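Local atomic coordinates of putative pectin lyase (Geobacillus virus E2, PDB entry 7CHU), a protein that probably serves as the trimeric tailspike of a thermophilic bacteriophage, with a right-handed beta-helix of the pectate lyase-like kind that is consistent with binding host surface glycans. Residues 323-328 against 345-350; 264-269 against 302-307; 329-334 against 355-360; 207-212 against 235-240. One frame throughout, in Å; residues are numbered along the deposited sequence.

Contact 1 (323-328 against 345-350); sequences QCNNDF and NCTGYF
The ring of Phe-328 lies with one face against Cys-346 and its edge toward Phe-350. Cys-346 CB stands over the face, 3.7 Å from the ring centroid of Phe-328 and 20° off the normal, a CH-pi contact. Its SG, placed between the backbone N and the carbonyl carbon (chi1 65°), reaches the same ring more obliquely as a sulfur-aromatic contact. Phe-350 runs alongside Phe-328 and points the same way; its CD1 meets the edge at Phe-328 CD2, 3.7 Å away, the two planes tilted against each other. His-306 packs edge-to-face with Phe-328.

At the other end, the amides of Gln-323 and Asn-345 also lie side by side, their planes 44° apart. Asn-345 ND2 donates to Gln-323 OE1 at 2.7 Å, the acceptor staying close to the donor's amide plane. Between these ends the two segments run as neighbouring rungs of a parallel beta-helix and turn together. Cys-324 pairs with Cys-346 in a parallel bridge, Cys-324 N bonding to Asn-345 O and Thr-347 N to Cys-324 O. Past the strands, Gly-348 N bonds to Asn-326 O from above the carbonyl plane, and Phe-328 N to Tyr-349 O at 3.2 Å.

Asp-327 OD1 takes the N-H of Tyr-349 at 2.9 Å on its anti lone pair, while OD2 forms a salt bridge with Lys-330 and accepts a hydrogen bond from Asn-352 ND2. With both oxygens engaged, the carboxylate is fixed in rotation, and Lys-330 would probably favour the charged form of Asp-327 at this turn between beta-helix faces.

Contact 2 (264-269 against 302-307); sequences NGSHVY and PNTPHM
Ser-266 and Thr-304 meet where two successive coils of the parallel beta-helix turn into the strands 268-271 and 307-309. The polar contacts gather on the serine hydroxyl. Ser-266 OG donates to Pro-305 O at 2.5 Å, in the carbonyl plane, and lies 2.6 Å from Thr-304 OG1. Thr-304 OG1 is swung opposite its own N (chi1 -169°), which brings it up to the serine and leaves CG2 to pack on the peptide between Gly-265 and Ser-266.

Backbone pairing takes over at the strand entrance: Val-268 N bonds to His-306 O at 3.2 Å with a 158° N-H...O angle, and Val-268 and Met-307 form a parallel bridge. Their side chains run alongside each other, Val-268 CG1 and Met-307 CG 4.2 Å apart, both resting on Phe-284 and Phe-289.

The aromatic contact is T-shaped. His-267 turns its edge to the face of His-306, centroids 4.7 Å apart and planes at 81°. Partners beyond the pair hold both imidazoles, Asn-263 at His-267 ND1 and the Tyr-322 carbonyl at His-306 NE2. His-267 CD2 is the atom that leads, 3.6 Å from His-306 CG.

Contact 3 (329-334 against 355-360); sequences IKVKGD and GTSMLN
Beyond the strand that begins 329-334, the chain approaches the loop 355-360; the touching backbones, 331 to 334 and 356 to 360, run 84° apart. They come together at Gly-333 opposite Ser-357 and at Asp-334 opposite Met-358, with CA atoms 4.7 Å apart in the first pair. Side chains, rather than strand pairing, supply the hydrogen bonds.

Gly-333 is gripped on both its polar atoms. Gly-333 N donates to Ser-357 OG at 3.1 Å with an angle of 164°, and Gly-333 O receives Asn-360 ND2, also at 3.1 Å, with that oxygen in the Asn-360 amide plane. Asn-360 OD1 is bonded to Asn-336 N, and Ser-357 OG to Thr-354 O, so each side chain links two parts of the turn. Asp-334 crosses Met-358 at a slant: Asp-334 OD1 accepts Met-358 N at 3.0 Å, on the anti side but 33° out of the carboxylate plane, and Met-358 CG lies 3.6 Å from the same Asp-334 oxygen.

A water donates to Asp-334 OD1 at 2.7 Å and is bonded to Thr-356 OG1 as well. The carboxylate oxygen thus accepts two bonds, which would favour its ionised form, while the amide and hydroxyl supply the bonds to Gly-333 that strand pairing does not make here.

Contact 4 (207-212 against 235-240); sequences CANHGL and RNKHGV
Lys-237 drapes its aliphatic chain over His-210 and Asn-209, and its path maps the contact. Lys-237 CB sits against the backbone between these residues, 3.8 Å from Asn-209 C. The chain then bends (chi2 -55°), taking CG along Asn-209 near its CA and OD1. Lys-237 CD reaches over the imidazole: it lies 3.8 Å from the His-210 ring centroid, 21° off the normal, a CH-pi contact in which the two side chains cross at about a right angle. Lys-237 CD is also 3.4 Å from Asn-209 OD1. CE follows beside the Asn-209 amide, and Lys-237 NZ ends 3.0 Å from a water that in turn donates to Asn-209 OD1.

The His-210 ring is also fixed at its edge. His-238 N donates to His-210 ND1 at 3.1 Å, nearly in the ring plane, with an N-H...N angle of 161°. Asn-209 OD1 also accepts His-210 N. Further along, the coils pair by backbone, Gly-211 N to His-238 O and Leu-212 N to Gly-239 O, and the parallel bridge of Leu-212 with Val-240 opens the next beta-helix strands.

His-238 itself bonds through NE2 to Asn-236 OD1 and through ND1 to Ser-266 N, and its ring stacks on Tyr-269. Because ND1 of His-210 accepts an N-H, its proton, if the ring is neutral, should sit on NE2; Lys-237 NZ, 4.2 Å from His-210 NE2, would probably disfavour a charged imidazole.

From the N terminus, contact 4 comes first, where 235-240 returns beside 207-212 after one coil and closes a loop of 22 residues. Contact 2 follows in series, with 32 residues between its segments, and the pair touch, Ser-266 O probably accepting the N-H of Gly-239. Contact 1 opens only after contact 2 has closed, yet Phe-328 and Asn-326 reach back to Met-307 and Asn-303. Contacts 1 and 3 cross, since 329-334 lies between the segments of contact 1 and 355-360 beyond them. Contacts 4, 2 and 1 thus line up along one corner of the beta-helix, coil upon coil, whereas contact 3 ties the following corner.

Contact 1 (323-328 against 345-350)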
loop_
_atom_site.group_PDB
_atom_site.type_symbol
_atom_site.label_atom_id
_atom_site.label_comp_id
_atom_site.label_asym_id
_atom_site.label_seq_id
_atom_site.Cartn_x
_atom_site.Cartn_y
_atom_site.Cartn_z
ATOM N N GLN A 323 -5.009 11.721 18.299
ATOM C CA GLN A 323 -5.742 12.780 18.986
ATOM C C GLN A 323 -7.247 12.751 18.699
ATOM O O GLN A 323 -7.737 13.472 17.820
ATOM C CB GLN A 323 -5.151 14.142 18.620
ATOM C CG GLN A 323 -5.508 15.295 19.572
ATOM C CD GLN A 323 -4.666 15.294 20.859
ATOM O OE1 GLN A 323 -4.000 14.309 21.176
ATOM N NE2 GLN A 323 -4.733 16.385 21.620
ATOM N N CYS A 324 -7.980 11.893 19.428
ATOM C CA CYS A 324 -9.451 11.728 19.297
ATOM C C CYS A 324 -10.202 11.773 20.610
ATOM O O CYS A 324 -9.892 11.024 21.530
ATOM C CB CYS A 324 -9.730 10.417 18.560
ATOM S SG CYS A 324 -11.472 9.985 18.382
ATOM N N ASN A 325 -11.212 12.632 20.685
ATOM C CA ASN A 325 -12.044 12.714 21.876
ATOM C C ASN A 325 -13.196 11.707 21.816
ATOM O O ASN A 325 -14.363 12.077 21.942
ATOM C CB ASN A 325 -12.581 14.142 22.013
ATOM C CG ASN A 325 -13.333 14.369 23.306
ATOM O OD1 ASN A 325 -13.137 13.658 24.293
ATOM N ND2 ASN A 325 -14.202 15.374 23.311
ATOM N N ASN A 326 -12.848 10.430 21.675
ATOM C CA ASN A 326 -13.801 9.338 21.454
ATOM C C ASN A 326 -13.003 8.067 21.175
ATOM O O ASN A 326 -11.805 8.024 21.446
ATOM C CB ASN A 326 -14.758 9.642 20.295
ATOM C CG ASN A 326 -16.083 8.902 20.421
ATOM O OD1 ASN A 326 -16.177 7.717 20.107
ATOM N ND2 ASN A 326 -17.109 9.604 20.890
ATOM N N ASP A 327 -13.656 7.014 20.692
ATOM C CA ASP A 327 -12.918 5.870 20.162
ATOM C C ASP A 327 -12.301 6.288 18.836
ATOM O O ASP A 327 -12.911 7.041 18.077
ATOM C CB ASP A 327 -13.827 4.660 19.949
ATOM C CG ASP A 327 -14.686 4.353 21.157
ATOM O OD1 ASP A 327 -14.130 4.211 22.267
ATOM O OD2 ASP A 327 -15.920 4.249 20.994
ATOM N N PHE A 328 -11.088 5.832 18.556
ATOM C CA PHE A 328 -10.515 6.096 17.256
ATOM C C PHE A 328 -11.316 5.399 16.139
ATOM O O PHE A 328 -11.587 5.997 15.097
ATOM C CB PHE A 328 -9.075 5.540 17.181
ATOM C CG PHE A 328 -8.008 6.477 17.696
ATOM C CD1 PHE A 328 -7.880 7.762 17.192
ATOM C CD2 PHE A 328 -7.109 6.055 18.670
ATOM C CE1 PHE A 328 -6.895 8.614 17.661
ATOM C CE2 PHE A 328 -6.122 6.903 19.143
ATOM C CZ PHE A 328 -6.016 8.185 18.638
ATOM N N ASN A 345 -3.331 8.542 21.514
ATOM C CA ASN A 345 -4.035 9.504 22.357
ATOM C C ASN A 345 -5.509 9.644 22.007
ATOM O O ASN A 345 -5.883 10.504 21.204
ATOM C CB ASN A 345 -3.373 10.882 22.321
ATOM C CG ASN A 345 -3.568 11.638 23.612
ATOM O OD1 ASN A 345 -3.700 11.030 24.674
ATOM N ND2 ASN A 345 -3.609 12.959 23.535
ATOM N N CYS A 346 -6.359 8.832 22.640
ATOM C CA CYS A 346 -7.799 9.014 22.543
ATOM C C CYS A 346 -8.438 8.845 23.923
ATOM O O CYS A 346 -7.821 8.348 24.869
ATOM C CB CYS A 346 -8.419 8.035 21.559
ATOM S SG CYS A 346 -8.264 6.288 22.110
ATOM N N THR A 347 -9.682 9.286 24.031
ATOM C CA THR A 347 -10.406 9.207 25.291
ATOM C C THR A 347 -11.152 7.885 25.452
ATOM O O THR A 347 -11.480 7.520 26.579
ATOM C CB THR A 347 -11.386 10.388 25.409
ATOM O OG1 THR A 347 -12.407 10.273 24.419
ATOM C CG2 THR A 347 -10.683 11.703 25.184
ATOM N N GLY A 348 -11.396 7.146 24.364
ATOM C CA GLY A 348 -12.033 5.841 24.444
ATOM C C GLY A 348 -11.092 4.689 24.152
ATOM O O GLY A 348 -9.912 4.738 24.510
ATOM N N TYR A 349 -11.595 3.644 23.500
ATOM C CA TYR A 349 -10.760 2.567 22.997
ATOM C C TYR A 349 -10.128 2.967 21.667
ATOM O O TYR A 349 -10.656 3.813 20.941
ATOM C CB TYR A 349 -11.582 1.303 22.788
ATOM C CG TYR A 349 -12.313 0.855 24.024
ATOM C CD1 TYR A 349 -11.668 0.081 24.974
ATOM C CD2 TYR A 349 -13.666 1.186 24.232
ATOM C CE1 TYR A 349 -12.332 -0.367 26.113
ATOM C CE2 TYR A 349 -14.349 0.746 25.378
ATOM C CZ TYR A 349 -13.666 -0.020 26.310
ATOM O OH TYR A 349 -14.303 -0.468 27.445
ATOM N N PHE A 350 -8.989 2.332 21.348
ATOM C CA PHE A 350 -8.476 2.423 19.986
ATOM C C PHE A 350 -9.497 1.844 19.021
ATOM O O PHE A 350 -9.825 2.465 18.006
ATOM C CB PHE A 350 -7.140 1.690 19.820
ATOM C CG PHE A 350 -6.007 2.259 20.650
ATOM C CD1 PHE A 350 -6.051 3.561 21.131
ATOM C CD2 PHE A 350 -4.894 1.471 20.943
ATOM C CE1 PHE A 350 -5.013 4.066 21.898
ATOM C CE2 PHE A 350 -3.841 1.968 21.699
ATOM C CZ PHE A 350 -3.900 3.266 22.185
#

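Contact 2 (264-269 against 302-307)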
loop_
_atom_site.group_PDB
_atom_site.type_symbol
_atom_site.label_atom_id
_atom_site.label_comp_id
_atom_site.label_asym_id
_atom_site.label_seq_id
_atom_site.Cartn_x
_atom_site.Cartn_y
_atom_site.Cartn_z
ATOM N N ASN A 264 -14.578 18.684 11.758
ATOM C CA ASN A 264 -15.468 19.059 12.841
ATOM C C ASN A 264 -16.527 18.002 13.127
ATOM O O ASN A 264 -17.139 18.026 14.200
ATOM C CB ASN A 264 -16.082 20.431 12.541
ATOM C CG ASN A 264 -15.029 21.505 12.541
ATOM O OD1 ASN A 264 -14.349 21.684 13.537
ATOM N ND2 ASN A 264 -14.824 22.168 11.410
ATOM N N GLY A 265 -16.753 17.084 12.200
ATOM C CA GLY A 265 -17.406 15.833 12.494
ATOM C C GLY A 265 -16.384 14.726 12.583
ATOM O O GLY A 265 -15.178 14.965 12.724
ATOM N N SER A 266 -16.866 13.491 12.485
ATOM C CA SER A 266 -15.958 12.367 12.275
ATOM C C SER A 266 -15.213 12.508 10.945
ATOM O O SER A 266 -15.744 13.052 9.977
ATOM C CB SER A 266 -16.746 11.065 12.299
ATOM O OG SER A 266 -17.098 10.737 13.644
ATOM N N HIS A 267 -13.986 11.970 10.873
ATOM C CA HIS A 267 -13.308 11.963 9.580
ATOM C C HIS A 267 -14.074 11.117 8.579
ATOM O O HIS A 267 -14.312 11.538 7.440
ATOM C CB HIS A 267 -11.874 11.446 9.699
ATOM C CG HIS A 267 -10.989 12.337 10.510
ATOM N ND1 HIS A 267 -10.800 13.674 10.216
ATOM C CD2 HIS A 267 -10.265 12.087 11.627
ATOM C CE1 HIS A 267 -9.986 14.205 11.114
ATOM N NE2 HIS A 267 -9.651 13.266 11.982
ATOM N N VAL A 268 -14.433 9.906 8.977
ATOM C CA VAL A 268 -15.118 8.946 8.125
ATOM C C VAL A 268 -16.303 8.423 8.916
ATOM O O VAL A 268 -16.128 7.946 10.041
ATOM C CB VAL A 268 -14.195 7.783 7.730
ATOM C CG1 VAL A 268 -14.998 6.661 7.094
ATOM C CG2 VAL A 268 -13.090 8.271 6.801
ATOM N N TYR A 269 -17.505 8.525 8.344
ATOM C CA TYR A 269 -18.725 8.049 8.991
ATOM C C TYR A 269 -19.437 7.103 8.029
ATOM O O TYR A 269 -19.901 7.537 6.971
ATOM C CB TYR A 269 -19.631 9.231 9.368
ATOM C CG TYR A 269 -20.770 8.857 10.272
ATOM C CD1 TYR A 269 -21.882 8.198 9.762
ATOM C CD2 TYR A 269 -20.727 9.137 11.641
ATOM C CE1 TYR A 269 -22.956 7.837 10.570
ATOM C CE2 TYR A 269 -21.794 8.783 12.476
ATOM C CZ TYR A 269 -22.909 8.142 11.927
ATOM O OH TYR A 269 -23.967 7.766 12.716
ATOM N N PRO A 302 -13.662 17.378 18.714
ATOM C CA PRO A 302 -15.080 17.000 18.730
ATOM C C PRO A 302 -15.267 15.619 19.330
ATOM O O PRO A 302 -14.450 14.713 19.135
ATOM C CB PRO A 302 -15.484 17.038 17.247
ATOM C CG PRO A 302 -14.177 16.881 16.481
ATOM C CD PRO A 302 -13.121 17.537 17.351
ATOM N N ASN A 303 -16.357 15.477 20.084
ATOM C CA ASN A 303 -16.710 14.229 20.754
ATOM C C ASN A 303 -17.388 13.319 19.736
ATOM O O ASN A 303 -18.610 13.212 19.665
ATOM C CB ASN A 303 -17.610 14.509 21.955
ATOM C CG ASN A 303 -17.943 13.259 22.756
ATOM O OD1 ASN A 303 -17.479 12.156 22.453
ATOM N ND2 ASN A 303 -18.770 13.431 23.782
ATOM N N THR A 304 -16.560 12.638 18.948
ATOM C CA THR A 304 -17.010 11.790 17.856
ATOM C C THR A 304 -15.819 10.958 17.392
ATOM O O THR A 304 -14.675 11.422 17.473
ATOM C CB THR A 304 -17.585 12.650 16.711
ATOM O OG1 THR A 304 -18.261 11.828 15.748
ATOM C CG2 THR A 304 -16.489 13.471 16.036
ATOM N N PRO A 305 -16.034 9.725 16.957
ATOM C CA PRO A 305 -14.891 8.887 16.589
ATOM C C PRO A 305 -14.219 9.396 15.324
ATOM O O PRO A 305 -14.832 10.090 14.505
ATOM C CB PRO A 305 -15.511 7.501 16.387
ATOM C CG PRO A 305 -16.948 7.780 16.061
ATOM C CD PRO A 305 -17.311 9.009 16.841
ATOM N N HIS A 306 -12.918 9.097 15.211
ATOM C CA HIS A 306 -12.203 9.413 13.977
ATOM C C HIS A 306 -12.799 8.635 12.822
ATOM O O HIS A 306 -12.973 9.179 11.733
ATOM C CB HIS A 306 -10.697 9.112 14.088
ATOM C CG HIS A 306 -9.888 10.224 14.695
ATOM N ND1 HIS A 306 -10.438 11.186 15.513
ATOM C CD2 HIS A 306 -8.569 10.535 14.588
ATOM C CE1 HIS A 306 -9.493 12.029 15.898
ATOM N NE2 HIS A 306 -8.352 11.663 15.342
ATOM N N MET A 307 -13.142 7.367 13.046
ATOM C CA MET A 307 -13.848 6.573 12.043
ATOM C C MET A 307 -15.028 5.894 12.718
ATOM O O MET A 307 -14.828 5.107 13.650
ATOM C CB MET A 307 -12.923 5.525 11.410
ATOM C CG MET A 307 -13.680 4.561 10.479
ATOM S SD MET A 307 -12.634 3.313 9.704
ATOM C CE MET A 307 -11.557 4.352 8.721
#

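Contact 3 (329-334 against 355-360)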
loop_
_atom_site.group_PDB
_atom_site.type_symbol
_atom_site.label_atom_id
_atom_site.label_comp_id
_atom_site.label_asym_id
_atom_site.label_seq_id
_atom_site.Cartn_x
_atom_site.Cartn_y
_atom_site.Cartn_z
ATOM N N ILE A 329 -11.687 4.133 16.364
ATOM C CA ILE A 329 -12.516 3.380 15.427
ATOM C C ILE A 329 -13.660 2.774 16.222
ATOM O O ILE A 329 -13.438 1.889 17.055
ATOM C CB ILE A 329 -11.750 2.269 14.691
ATOM C CG1 ILE A 329 -10.472 2.801 14.024
ATOM C CG2 ILE A 329 -12.661 1.612 13.621
ATOM C CD1 ILE A 329 -9.633 1.721 13.389
ATOM N N LYS A 330 -14.888 3.210 15.941
ATOM C CA LYS A 330 -16.082 2.677 16.594
ATOM C C LYS A 330 -16.767 1.737 15.610
ATOM O O LYS A 330 -17.289 2.181 14.581
ATOM C CB LYS A 330 -17.000 3.817 17.018
ATOM C CG LYS A 330 -18.106 3.454 17.953
ATOM C CD LYS A 330 -19.033 4.656 18.149
ATOM C CE LYS A 330 -19.400 4.892 19.603
ATOM N NZ LYS A 330 -18.293 5.555 20.391
ATOM N N VAL A 331 -16.721 0.437 15.893
ATOM C CA VAL A 331 -17.135 -0.588 14.937
ATOM C C VAL A 331 -18.542 -1.062 15.276
ATOM O O VAL A 331 -18.841 -1.379 16.436
ATOM C CB VAL A 331 -16.163 -1.784 14.939
ATOM C CG1 VAL A 331 -16.644 -2.877 13.970
ATOM C CG2 VAL A 331 -14.725 -1.332 14.613
ATOM N N LYS A 332 -19.389 -1.156 14.247
ATOM C CA LYS A 332 -20.659 -1.851 14.303
ATOM C C LYS A 332 -20.696 -2.655 13.012
ATOM O O LYS A 332 -21.200 -2.194 11.981
ATOM C CB LYS A 332 -21.842 -0.880 14.420
ATOM C CG LYS A 332 -23.247 -1.544 14.439
ATOM C CD LYS A 332 -24.317 -0.445 14.279
ATOM C CE LYS A 332 -25.731 -0.996 14.262
ATOM N NZ LYS A 332 -26.025 -1.781 13.038
ATOM N N GLY A 333 -20.154 -3.860 13.066
ATOM C CA GLY A 333 -20.096 -4.700 11.889
ATOM C C GLY A 333 -19.149 -5.869 12.084
ATOM O O GLY A 333 -18.569 -6.062 13.157
ATOM N N ASP A 334 -18.994 -6.642 11.009
ATOM C CA ASP A 334 -18.318 -7.931 11.044
ATOM C C ASP A 334 -17.161 -7.979 10.066
ATOM O O ASP A 334 -17.238 -7.415 8.972
ATOM C CB ASP A 334 -19.273 -9.076 10.690
ATOM C CG ASP A 334 -20.492 -9.121 11.596
ATOM O OD1 ASP A 334 -20.385 -8.675 12.756
ATOM O OD2 ASP A 334 -21.554 -9.596 11.139
ATOM N N GLY A 355 -21.834 -3.790 20.085
ATOM C CA GLY A 355 -22.991 -4.604 19.736
ATOM C C GLY A 355 -22.558 -6.021 19.451
ATOM O O GLY A 355 -21.711 -6.587 20.145
ATOM N N THR A 356 -23.101 -6.597 18.387
ATOM C CA THR A 356 -22.798 -7.973 18.001
ATOM C C THR A 356 -21.605 -8.094 17.035
ATOM O O THR A 356 -21.452 -9.153 16.418
ATOM C CB THR A 356 -24.006 -8.617 17.319
ATOM O OG1 THR A 356 -24.234 -7.922 16.095
ATOM C CG2 THR A 356 -25.256 -8.543 18.178
ATOM N N SER A 357 -20.804 -7.036 16.866
ATOM C CA SER A 357 -19.632 -7.057 15.978
ATOM C C SER A 357 -18.826 -8.339 16.164
ATOM O O SER A 357 -18.439 -8.676 17.281
ATOM C CB SER A 357 -18.742 -5.843 16.273
ATOM O OG SER A 357 -19.435 -4.630 15.987
ATOM N N MET A 358 -18.602 -9.078 15.077
ATOM C CA MET A 358 -17.937 -10.361 15.220
ATOM C C MET A 358 -16.904 -10.593 14.126
ATOM O O MET A 358 -17.057 -10.141 12.988
ATOM C CB MET A 358 -18.952 -11.515 15.239
ATOM C CG MET A 358 -19.491 -11.948 13.866
ATOM S SD MET A 358 -20.681 -13.309 14.026
ATOM C CE MET A 358 -20.104 -14.111 15.528
ATOM N N LEU A 359 -15.861 -11.344 14.486
ATOM C CA LEU A 359 -14.786 -11.767 13.579
ATOM C C LEU A 359 -14.038 -10.582 12.963
ATOM O O LEU A 359 -13.420 -10.698 11.904
ATOM C CB LEU A 359 -15.306 -12.698 12.483
ATOM C CG LEU A 359 -15.336 -14.213 12.738
ATOM C CD1 LEU A 359 -14.024 -14.743 13.260
ATOM C CD2 LEU A 359 -16.476 -14.609 13.677
ATOM N N ASN A 360 -14.018 -9.449 13.639
ATOM C CA ASN A 360 -13.050 -8.422 13.311
ATOM C C ASN A 360 -11.658 -8.855 13.782
ATOM O O ASN A 360 -11.519 -9.643 14.723
ATOM C CB ASN A 360 -13.473 -7.111 13.953
ATOM C CG ASN A 360 -14.844 -6.688 13.505
ATOM O OD1 ASN A 360 -14.999 -6.119 12.415
ATOM N ND2 ASN A 360 -15.863 -6.976 14.331
HETATM O O HOH W 1 -22.716 -7.656 13.614
#

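Contact 4 (207-212 against 235-240)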
loop_
_atom_site.group_PDB
_atom_site.type_symbol
_atom_site.label_atom_id
_atom_site.label_comp_id
_atom_site.label_asym_id
_atom_site.label_seq_id
_atom_site.Cartn_x
_atom_site.Cartn_y
_atom_site.Cartn_z
ATOM N N CYS A 207 -15.933 22.888 4.392
ATOM C CA CYS A 207 -17.354 22.732 4.079
ATOM C C CYS A 207 -18.089 22.436 5.385
ATOM O O CYS A 207 -17.747 21.482 6.081
ATOM C CB CYS A 207 -17.571 21.599 3.081
ATOM S SG CYS A 207 -16.784 21.857 1.505
ATOM N N ALA A 208 -19.109 23.227 5.706
ATOM C CA ALA A 208 -19.787 23.030 6.989
ATOM C C ALA A 208 -20.864 21.944 6.935
ATOM O O ALA A 208 -21.369 21.524 7.987
ATOM C CB ALA A 208 -20.369 24.356 7.479
ATOM N N ASN A 209 -21.218 21.469 5.751
ATOM C CA ASN A 209 -21.989 20.243 5.612
ATOM C C ASN A 209 -20.979 19.100 5.450
ATOM O O ASN A 209 -19.814 19.251 5.822
ATOM C CB ASN A 209 -22.979 20.389 4.454
ATOM C CG ASN A 209 -24.262 19.608 4.665
ATOM O OD1 ASN A 209 -24.266 18.380 4.610
ATOM N ND2 ASN A 209 -25.370 20.323 4.860
ATOM N N HIS A 210 -21.393 17.942 4.940
ATOM C CA HIS A 210 -20.434 16.873 4.690
ATOM C C HIS A 210 -19.354 17.376 3.734
ATOM O O HIS A 210 -19.623 18.199 2.852
ATOM C CB HIS A 210 -21.118 15.652 4.069
ATOM C CG HIS A 210 -22.213 15.050 4.897
ATOM N ND1 HIS A 210 -22.044 14.667 6.218
ATOM C CD2 HIS A 210 -23.479 14.705 4.564
ATOM C CE1 HIS A 210 -23.168 14.130 6.657
ATOM N NE2 HIS A 210 -24.050 14.131 5.671
ATOM N N GLY A 211 -18.128 16.902 3.919
ATOM C CA GLY A 211 -17.066 17.265 2.993
ATOM C C GLY A 211 -17.273 16.516 1.698
ATOM O O GLY A 211 -17.416 17.108 0.628
ATOM N N LEU A 212 -17.309 15.194 1.802
ATOM C CA LEU A 212 -17.548 14.302 0.677
ATOM C C LEU A 212 -18.712 13.403 1.079
ATOM O O LEU A 212 -18.631 12.691 2.082
ATOM C CB LEU A 212 -16.281 13.499 0.354
ATOM C CG LEU A 212 -16.305 12.363 -0.663
ATOM C CD1 LEU A 212 -16.603 12.938 -2.051
ATOM C CD2 LEU A 212 -14.963 11.625 -0.654
ATOM N N ARG A 235 -24.753 18.987 13.865
ATOM C CA ARG A 235 -25.737 18.704 12.845
ATOM C C ARG A 235 -25.499 17.373 12.180
ATOM O O ARG A 235 -26.081 17.120 11.115
ATOM C CB ARG A 235 -25.744 19.796 11.785
ATOM C CG ARG A 235 -26.292 21.094 12.250
ATOM C CD ARG A 235 -25.825 22.148 11.313
ATOM N NE ARG A 235 -25.665 23.367 12.079
ATOM C CZ ARG A 235 -25.818 24.571 11.550
ATOM N NH1 ARG A 235 -25.718 25.676 12.278
ATOM N NH2 ARG A 235 -26.081 24.663 10.254
ATOM N N ASN A 236 -24.634 16.540 12.756
ATOM C CA ASN A 236 -24.380 15.194 12.238
ATOM C C ASN A 236 -23.787 15.217 10.824
ATOM O O ASN A 236 -24.112 14.371 9.985
ATOM C CB ASN A 236 -25.656 14.356 12.269
ATOM C CG ASN A 236 -25.364 12.903 12.175
ATOM O OD1 ASN A 236 -24.291 12.469 12.575
ATOM N ND2 ASN A 236 -26.302 12.127 11.640
ATOM N N LYS A 237 -22.920 16.195 10.555
ATOM C CA LYS A 237 -22.189 16.295 9.290
ATOM C C LYS A 237 -20.711 15.979 9.515
ATOM O O LYS A 237 -20.127 16.404 10.524
ATOM C CB LYS A 237 -22.335 17.688 8.677
ATOM C CG LYS A 237 -23.774 18.169 8.565
ATOM C CD LYS A 237 -24.663 17.195 7.812
ATOM C CE LYS A 237 -26.104 17.726 7.727
ATOM N NZ LYS A 237 -27.010 16.690 7.191
ATOM N N HIS A 238 -20.104 15.250 8.563
ATOM C CA HIS A 238 -18.801 14.626 8.775
ATOM C C HIS A 238 -17.871 14.846 7.577
ATOM O O HIS A 238 -18.273 15.358 6.526
ATOM C CB HIS A 238 -18.987 13.133 9.095
ATOM C CG HIS A 238 -19.913 12.900 10.263
ATOM N ND1 HIS A 238 -19.499 13.024 11.569
ATOM C CD2 HIS A 238 -21.236 12.598 10.318
ATOM C CE1 HIS A 238 -20.512 12.784 12.384
ATOM N NE2 HIS A 238 -21.584 12.527 11.650
ATOM N N GLY A 239 -16.590 14.508 7.770
ATOM C CA GLY A 239 -15.615 14.725 6.713
ATOM C C GLY A 239 -15.938 13.948 5.453
ATOM O O GLY A 239 -15.996 14.511 4.356
ATOM N N VAL A 240 -16.160 12.644 5.596
ATOM C CA VAL A 240 -16.635 11.766 4.525
ATOM C C VAL A 240 -17.798 10.969 5.093
ATOM O O VAL A 240 -17.661 10.352 6.153
ATOM C CB VAL A 240 -15.541 10.802 4.029
ATOM C CG1 VAL A 240 -16.096 9.901 2.899
ATOM C CG2 VAL A 240 -14.331 11.566 3.548
HETATM O O HOH W 2 -26.236 16.833 4.261
#